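PDB 2XIG: ferric uptake regulation protein from Helicobacter pylori, which probably acts as a global iron-dependent repressor, using ferrous iron as cofactor to bind the operators of the genes it controls. Local coordinates for residues C[36-47]-C[88-99]. The protein carries 2 engineered substitutions. Numbering follows the deposited sequence.
Sequences LYRSGTHLSPEE and RYEIAAKEHHDH. With ZN (zinc ion), chain L; ZN (zinc ion), chain N.
L36 reaches strand 86-91 with one branch, CD2 standing 3.5 Å from the carbonyl O of Y89, while its CB packs against that of I91. A water joins the same two chain parts, donating to L36 O and accepting from I91 N. With CG anti to its backbone N (chi1 -170°), the Y37 ring is carried to I91, where CD1 meets CG1; its hydroxyl is bonded farther off, to E5 O. A second water links S39 O and T41 O to K94 NZ. H42 then sends its ring to a zinc ion, with NE2 2.2 Å from the metal. E90 binds the same zinc through both oxygens, unequally, OE2 at 2.0 Å and OE1 at 2.6 Å. Its carboxylate lies beside the H42 ring, the planes 68° apart, and H97 and H99 complete the site through NE2. K94 NZ forms a salt bridge with E90 OE1 (2.8 Å) and another with E110, probably helping to position the carboxylate. At L43 a single antiparallel bridge joins the backbones: L43 N donates to Y89 O (2.9 Å), and Y89 N returns a bond to L43 O (2.7 Å). S44 caps helix 45-52 in a capping box with E47, and its CB sits over one face of the R88 guanidinium. P45 CG touches Y89 CE2, the two side chains crossing at about a right angle. E47 OE1 accepts from S44 N and makes a long salt bridge to R88 NH2 (3.8 Å). The zinc thus ties the connection between helices 27-38 and 45-52 to strand 86-91 and the start of strand 98-102, probably linking the DNA-binding and dimerization regions; helix 61-73 packs on P45 and Y89, helix 7-20 on Y37, and strand 77-82 on L36 and Y89.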
ATOM      1  N   LEU C  36      -3.041  -4.148  29.843  1.00 14.35           N
ATOM      2  CA  LEU C  36      -2.421  -2.974  29.248  1.00 12.54           C
ATOM      3  C   LEU C  36      -1.587  -2.193  30.253  1.00 19.65           C
ATOM      4  O   LEU C  36      -0.488  -1.740  29.930  1.00 19.51           O
ATOM      5  CB  LEU C  36      -3.473  -2.064  28.601  1.00 19.40           C
ATOM      6  CG  LEU C  36      -4.069  -2.617  27.301  1.00 18.29           C
ATOM      7  CD1 LEU C  36      -5.287  -1.808  26.856  1.00 20.79           C
ATOM      8  CD2 LEU C  36      -3.018  -2.646  26.211  1.00 19.65           C
ATOM      9  N   TYR C  37      -2.120  -2.021  31.461  1.00 18.29           N
ATOM     10  CA  TYR C  37      -1.378  -1.339  32.520  1.00 13.29           C
ATOM     11  C   TYR C  37      -0.029  -2.016  32.738  1.00 18.89           C
ATOM     12  O   TYR C  37       1.000  -1.356  32.893  1.00 19.71           O
ATOM     13  CB  TYR C  37      -2.176  -1.375  33.815  1.00 15.91           C
ATOM     14  CG  TYR C  37      -1.604  -0.486  34.898  1.00 20.35           C
ATOM     15  CD1 TYR C  37      -2.043   0.824  35.041  1.00 19.86           C
ATOM     16  CD2 TYR C  37      -0.622  -0.955  35.766  1.00 19.03           C
ATOM     17  CE1 TYR C  37      -1.530   1.653  36.033  1.00 21.41           C
ATOM     18  CE2 TYR C  37      -0.098  -0.129  36.769  1.00 20.80           C
ATOM     19  CZ  TYR C  37      -0.557   1.172  36.891  1.00 21.69           C
ATOM     20  OH  TYR C  37      -0.046   2.002  37.878  1.00 21.52           O
ATOM     21  N   ARG C  38      -0.045  -3.344  32.744  1.00 22.14           N
ATOM     22  CA  ARG C  38       1.145  -4.122  33.061  1.00 23.09           C
ATOM     23  C   ARG C  38       2.155  -4.141  31.918  1.00 27.13           C
ATOM     24  O   ARG C  38       3.331  -4.431  32.131  1.00 27.94           O
ATOM     25  CB  ARG C  38       0.755  -5.552  33.461  1.00 21.58           C
ATOM     26  CG  ARG C  38       0.149  -5.647  34.862  1.00 31.06           C
ATOM     27  CD  ARG C  38      -0.033  -7.095  35.317  1.00 38.55           C
ATOM     28  NE  ARG C  38      -1.409  -7.575  35.178  1.00 47.43           N
ATOM     29  CZ  ARG C  38      -1.829  -8.393  34.217  1.00 50.07           C
ATOM     30  NH1 ARG C  38      -0.984  -8.832  33.292  1.00 55.01           N
ATOM     31  NH2 ARG C  38      -3.097  -8.776  34.181  1.00 47.14           N
ATOM     32  N   SER C  39       1.698  -3.811  30.713  1.00 24.72           N
ATOM     33  CA  SER C  39       2.530  -3.956  29.517  1.00 24.19           C
ATOM     34  C   SER C  39       3.502  -2.796  29.310  1.00 28.92           C
ATOM     35  O   SER C  39       3.156  -1.624  29.498  1.00 25.67           O
ATOM     36  CB  SER C  39       1.647  -4.133  28.277  1.00 24.27           C
ATOM     37  OG  SER C  39       2.426  -4.229  27.096  1.00 28.66           O
ATOM     38  N   GLY C  40       4.725  -3.135  28.908  1.00 26.79           N
ATOM     39  CA  GLY C  40       5.727  -2.138  28.585  1.00 23.81           C
ATOM     40  C   GLY C  40       5.741  -1.790  27.108  1.00 28.61           C
ATOM     41  O   GLY C  40       6.595  -1.037  26.649  1.00 31.21           O
ATOM     42  N   THR C  41       4.789  -2.336  26.355  1.00 25.48           N
ATOM     43  CA  THR C  41       4.747  -2.083  24.918  1.00 26.36           C
ATOM     44  C   THR C  41       3.343  -1.636  24.465  1.00 28.72           C
ATOM     45  O   THR C  41       2.525  -1.228  25.290  1.00 26.15           O
ATOM     46  CB  THR C  41       5.264  -3.318  24.140  1.00 26.46           C
ATOM     47  OG1 THR C  41       5.380  -3.014  22.740  1.00 31.09           O
ATOM     48  CG2 THR C  41       4.362  -4.526  24.370  1.00 17.05           C
ATOM     49  N   HIS C  42       3.075  -1.679  23.165  1.00 21.43           N
ATOM     50  CA  HIS C  42       1.736  -1.370  22.664  1.00 19.37           C
ATOM     51  C   HIS C  42       1.157  -2.652  22.093  1.00 21.83           C
ATOM     52  O   HIS C  42       1.800  -3.313  21.294  1.00 22.12           O
ATOM     53  CB  HIS C  42       1.773  -0.294  21.583  1.00 24.42           C
ATOM     54  CG  HIS C  42       2.416   0.986  22.016  1.00 20.15           C
ATOM     55  ND1 HIS C  42       3.754   1.071  22.319  1.00 20.81           N
ATOM     56  CD2 HIS C  42       1.912   2.234  22.168  1.00 13.64           C
ATOM     57  CE1 HIS C  42       4.048   2.313  22.657  1.00 18.10           C
ATOM     58  NE2 HIS C  42       2.950   3.040  22.562  1.00 16.84           N
ATOM     59  N   LEU C  43      -0.056  -3.000  22.494  1.00 18.05           N
ATOM     60  CA  LEU C  43      -0.588  -4.328  22.190  1.00 18.08           C
ATOM     61  C   LEU C  43      -1.708  -4.308  21.157  1.00 20.93           C
ATOM     62  O   LEU C  43      -2.543  -3.413  21.156  1.00 21.65           O
ATOM     63  CB  LEU C  43      -1.089  -4.995  23.475  1.00 18.68           C
ATOM     64  CG  LEU C  43      -0.024  -5.314  24.527  1.00 23.12           C
ATOM     65  CD1 LEU C  43      -0.668  -5.942  25.761  1.00 17.47           C
ATOM     66  CD2 LEU C  43       1.049  -6.230  23.951  1.00 23.09           C
ATOM     67  N   SER C  44      -1.723  -5.309  20.279  1.00 19.83           N
ATOM     68  CA  SER C  44      -2.834  -5.479  19.356  1.00 21.16           C
ATOM     69  C   SER C  44      -3.983  -6.183  20.064  1.00 20.87           C
ATOM     70  O   SER C  44      -3.778  -6.866  21.063  1.00 20.05           O
ATOM     71  CB  SER C  44      -2.392  -6.311  18.143  1.00 19.99           C
ATOM     72  OG  SER C  44      -2.092  -7.630  18.552  1.00 19.76           O
ATOM     73  N   PRO C  45      -5.207  -6.025  19.547  1.00 19.36           N
ATOM     74  CA  PRO C  45      -6.336  -6.775  20.100  1.00 20.66           C
ATOM     75  C   PRO C  45      -6.070  -8.285  20.150  1.00 22.58           C
ATOM     76  O   PRO C  45      -6.465  -8.932  21.118  1.00 21.81           O
ATOM     77  CB  PRO C  45      -7.471  -6.453  19.129  1.00 24.70           C
ATOM     78  CG  PRO C  45      -7.114  -5.112  18.581  1.00 24.24           C
ATOM     79  CD  PRO C  45      -5.618  -5.134  18.447  1.00 24.89           C
ATOM     80  N   GLU C  46      -5.411  -8.834  19.129  1.00 21.64           N
ATOM     81  CA  GLU C  46      -5.068 -10.253  19.127  1.00 22.05           C
ATOM     82  C   GLU C  46      -4.194 -10.626  20.324  1.00 18.14           C
ATOM     83  O   GLU C  46      -4.450 -11.613  20.998  1.00 19.23           O
ATOM     84  CB  GLU C  46      -4.364 -10.641  17.815  1.00 30.53           C
ATOM     85  CG  GLU C  46      -5.277 -10.630  16.592  1.00 38.49           C
ATOM     86  CD  GLU C  46      -4.512 -10.647  15.268  1.00 47.57           C
ATOM     87  OE1 GLU C  46      -3.889  -9.620  14.925  1.00 51.50           O
ATOM     88  OE2 GLU C  46      -4.548 -11.678  14.560  1.00 45.67           O
ATOM     89  N   GLU C  47      -3.159  -9.833  20.583  1.00 19.31           N
ATOM     90  CA  GLU C  47      -2.254 -10.115  21.695  1.00 23.42           C
ATOM     91  C   GLU C  47      -2.953 -10.003  23.046  1.00 21.39           C
ATOM     92  O   GLU C  47      -2.707 -10.786  23.963  1.00 18.44           O
ATOM     93  CB  GLU C  47      -1.077  -9.149  21.674  1.00 25.94           C
ATOM     94  CG  GLU C  47      -0.189  -9.268  20.472  1.00 29.67           C
ATOM     95  CD  GLU C  47       0.961  -8.295  20.545  1.00 38.40           C
ATOM     96  OE1 GLU C  47       0.712  -7.068  20.511  1.00 28.46           O
ATOM     97  OE2 GLU C  47       2.115  -8.764  20.635  1.00 47.47           O
ATOM     98  N   ARG C  88      -2.876  -0.506  17.647  1.00 18.95           N
ATOM     99  CA  ARG C  88      -2.261  -1.010  18.859  1.00 15.33           C
ATOM    100  C   ARG C  88      -2.627  -0.113  20.042  1.00 14.71           C
ATOM    101  O   ARG C  88      -2.829   1.082  19.873  1.00 16.72           O
ATOM    102  CB  ARG C  88      -0.747  -1.157  18.693  1.00 21.30           C
ATOM    103  CG  ARG C  88      -0.388  -2.371  17.827  1.00 28.06           C
ATOM    104  CD  ARG C  88       1.086  -2.669  17.787  1.00 37.87           C
ATOM    105  NE  ARG C  88       1.328  -4.112  17.792  1.00 43.36           N
ATOM    106  CZ  ARG C  88       1.054  -4.922  16.775  1.00 44.67           C
ATOM    107  NH1 ARG C  88       0.526  -4.434  15.667  1.00 48.72           N
ATOM    108  NH2 ARG C  88       1.304  -6.223  16.865  1.00 40.70           N
ATOM    109  N   TYR C  89      -2.722  -0.714  21.217  1.00 14.84           N
ATOM    110  CA  TYR C  89      -3.318  -0.043  22.371  1.00 15.14           C
ATOM    111  C   TYR C  89      -2.369   0.062  23.552  1.00 19.07           C
ATOM    112  O   TYR C  89      -1.481  -0.773  23.737  1.00 18.47           O
ATOM    113  CB  TYR C  89      -4.586  -0.785  22.812  1.00 17.81           C
ATOM    114  CG  TYR C  89      -5.734  -0.686  21.831  1.00 19.62           C
ATOM    115  CD1 TYR C  89      -6.715   0.280  21.984  1.00 22.90           C
ATOM    116  CD2 TYR C  89      -5.837  -1.560  20.748  1.00 18.82           C
ATOM    117  CE1 TYR C  89      -7.766   0.378  21.096  1.00 26.04           C
ATOM    118  CE2 TYR C  89      -6.881  -1.464  19.849  1.00 23.43           C
ATOM    119  CZ  TYR C  89      -7.841  -0.494  20.029  1.00 25.62           C
ATOM    120  OH  TYR C  89      -8.883  -0.387  19.145  1.00 24.83           O
ATOM    121  N   GLU C  90      -2.583   1.090  24.370  1.00 16.07           N
ATOM    122  CA  GLU C  90      -1.798   1.257  25.572  1.00 18.66           C
ATOM    123  C   GLU C  90      -2.639   1.959  26.624  1.00 15.73           C
ATOM    124  O   GLU C  90      -3.640   2.617  26.313  1.00 16.52           O
ATOM    125  CB  GLU C  90      -0.550   2.081  25.280  1.00 17.25           C
ATOM    126  CG  GLU C  90      -0.860   3.433  24.661  1.00 21.34           C
ATOM    127  CD  GLU C  90       0.394   4.232  24.362  1.00 23.04           C
ATOM    128  OE1 GLU C  90       1.332   4.198  25.188  1.00 16.23           O
ATOM    129  OE2 GLU C  90       0.432   4.892  23.298  1.00 22.77           O
ATOM    130  N   ILE C  91      -2.225   1.816  27.872  1.00 15.60           N
ATOM    131  CA  ILE C  91      -2.928   2.450  28.974  1.00 14.88           C
ATOM    132  C   ILE C  91      -2.786   3.970  28.826  1.00 21.42           C
ATOM    133  O   ILE C  91      -1.735   4.463  28.422  1.00 23.05           O
ATOM    134  CB  ILE C  91      -2.360   1.939  30.322  1.00 18.96           C
ATOM    135  CG1 ILE C  91      -3.328   2.204  31.478  1.00 21.67           C
ATOM    136  CG2 ILE C  91      -0.955   2.488  30.569  1.00 19.12           C
ATOM    137  CD1 ILE C  91      -4.602   1.375  31.419  1.00 18.97           C
ATOM    138  N   ALA C  92      -3.856   4.707  29.112  1.00 16.84           N
ATOM    139  CA  ALA C  92      -3.872   6.153  28.909  1.00 15.42           C
ATOM    140  C   ALA C  92      -3.074   6.890  29.984  1.00 21.87           C
ATOM    141  O   ALA C  92      -2.600   7.999  29.757  1.00 22.96           O
ATOM    142  CB  ALA C  92      -5.307   6.670  28.873  1.00 17.18           C
ATOM    143  N   ALA C  93      -2.928   6.265  31.148  1.00 21.06           N
ATOM    144  CA  ALA C  93      -2.266   6.908  32.288  1.00 21.66           C
ATOM    145  C   ALA C  93      -0.734   6.893  32.176  1.00 22.14           C
ATOM    146  O   ALA C  93      -0.047   6.300  33.011  1.00 22.48           O
ATOM    147  CB  ALA C  93      -2.716   6.253  33.584  1.00 16.77           C
ATOM    148  N   LYS C  94      -0.223   7.547  31.132  1.00 17.57           N
ATOM    149  CA  LYS C  94       1.209   7.654  30.837  1.00 14.12           C
ATOM    150  C   LYS C  94       1.503   9.083  30.389  1.00 20.48           C
ATOM    151  O   LYS C  94       0.642   9.739  29.805  1.00 20.58           O
ATOM    152  CB  LYS C  94       1.625   6.676  29.709  1.00 17.12           C
ATOM    153  CG  LYS C  94       1.783   5.210  30.128  1.00 17.21           C
ATOM    154  CD  LYS C  94       1.886   4.242  28.908  1.00 17.15           C
ATOM    155  CE  LYS C  94       3.164   4.429  28.097  1.00 21.97           C
ATOM    156  NZ  LYS C  94       3.261   3.371  26.999  1.00 22.04           N
ATOM    157  N   GLU C  95       2.718   9.558  30.666  1.00 17.78           N
ATOM    158  CA  GLU C  95       3.184  10.872  30.223  1.00 18.99           C
ATOM    159  C   GLU C  95       2.996  11.020  28.703  1.00 22.40           C
ATOM    160  O   GLU C  95       3.085  10.036  27.961  1.00 25.73           O
ATOM    161  CB  GLU C  95       4.671  11.035  30.592  1.00 27.08           C
ATOM    162  CG  GLU C  95       5.426  12.170  29.886  1.00 38.33           C
ATOM    163  CD  GLU C  95       5.808  13.321  30.815  1.00 42.81           C
ATOM    164  OE1 GLU C  95       5.676  14.495  30.404  1.00 44.17           O
ATOM    165  OE2 GLU C  95       6.250  13.056  31.951  1.00 45.36           O
ATOM    166  N   HIS C  96       2.728  12.239  28.242  1.00 19.14           N
ATOM    167  CA  HIS C  96       2.574  12.460  26.804  1.00 18.75           C
ATOM    168  C   HIS C  96       3.796  12.004  26.038  1.00 17.86           C
ATOM    169  O   HIS C  96       4.920  12.309  26.408  1.00 16.95           O
ATOM    170  CB  HIS C  96       2.356  13.927  26.454  1.00 19.05           C
ATOM    171  CG  HIS C  96       2.468  14.187  24.987  1.00 22.70           C
ATOM    172  ND1 HIS C  96       1.461  13.865  24.103  1.00 18.16           N
ATOM    173  CD2 HIS C  96       3.488  14.667  24.236  1.00 20.58           C
ATOM    174  CE1 HIS C  96       1.844  14.160  22.875  1.00 17.05           C
ATOM    175  NE2 HIS C  96       3.071  14.644  22.928  1.00 23.46           N
ATOM    176  N   HIS C  97       3.576  11.294  24.940  1.00 16.19           N
ATOM    177  CA  HIS C  97       4.686  10.930  24.083  1.00 12.03           C
ATOM    178  C   HIS C  97       4.189  10.712  22.667  1.00 12.89           C
ATOM    179  O   HIS C  97       3.000  10.484  22.418  1.00 13.88           O
ATOM    180  CB  HIS C  97       5.337   9.640  24.569  1.00 14.99           C
ATOM    181  CG  HIS C  97       4.392   8.484  24.593  1.00 11.86           C
ATOM    182  ND1 HIS C  97       3.574   8.216  25.671  1.00 16.61           N
ATOM    183  CD2 HIS C  97       4.101   7.549  23.660  1.00 12.05           C
ATOM    184  CE1 HIS C  97       2.830   7.157  25.405  1.00 17.89           C
ATOM    185  NE2 HIS C  97       3.129   6.740  24.188  1.00 15.84           N
ATOM    186  N   ASP C  98       5.125  10.789  21.742  1.00 12.37           N
ATOM    187  CA  ASP C  98       4.838  10.549  20.340  1.00 14.64           C
ATOM    188  C   ASP C  98       5.495   9.244  19.951  1.00 17.97           C
ATOM    189  O   ASP C  98       6.076   8.578  20.805  1.00 15.25           O
ATOM    190  CB  ASP C  98       5.374  11.715  19.556  1.00 13.06           C
ATOM    191  CG  ASP C  98       4.821  13.028  20.069  1.00 15.45           C
ATOM    192  OD1 ASP C  98       3.610  13.240  19.912  1.00 17.77           O
ATOM    193  OD2 ASP C  98       5.591  13.828  20.644  1.00 19.57           O
ATOM    194  N   HIS C  99       5.409   8.861  18.676  1.00 15.42           N
ATOM    195  CA  HIS C  99       5.797   7.502  18.329  1.00 16.35           C
ATOM    196  C   HIS C  99       6.693   7.377  17.119  1.00 17.79           C
ATOM    197  O   HIS C  99       6.475   8.022  16.097  1.00 16.65           O
ATOM    198  CB  HIS C  99       4.562   6.645  18.090  1.00 15.51           C
ATOM    199  CG  HIS C  99       3.683   6.517  19.288  1.00 18.97           C
ATOM    200  ND1 HIS C  99       2.618   7.362  19.518  1.00 20.71           N
ATOM    201  CD2 HIS C  99       3.715   5.656  20.334  1.00 15.36           C
ATOM    202  CE1 HIS C  99       2.020   7.015  20.642  1.00 19.44           C
ATOM    203  NE2 HIS C  99       2.666   5.983  21.154  1.00 18.21           N
TER
HETATM  204 ZN    ZN L1151       2.445   5.107  23.055  1.00 21.04          ZN
HETATM  205 ZN    ZN N1153       4.179  15.324  21.229  1.00 20.82          ZN
HETATM  206  O   HOH W   1       0.089   0.235  28.190  1.00 21.67           O
HETATM  207  O   HOH W   2       2.883   0.344  27.731  1.00 26.18           O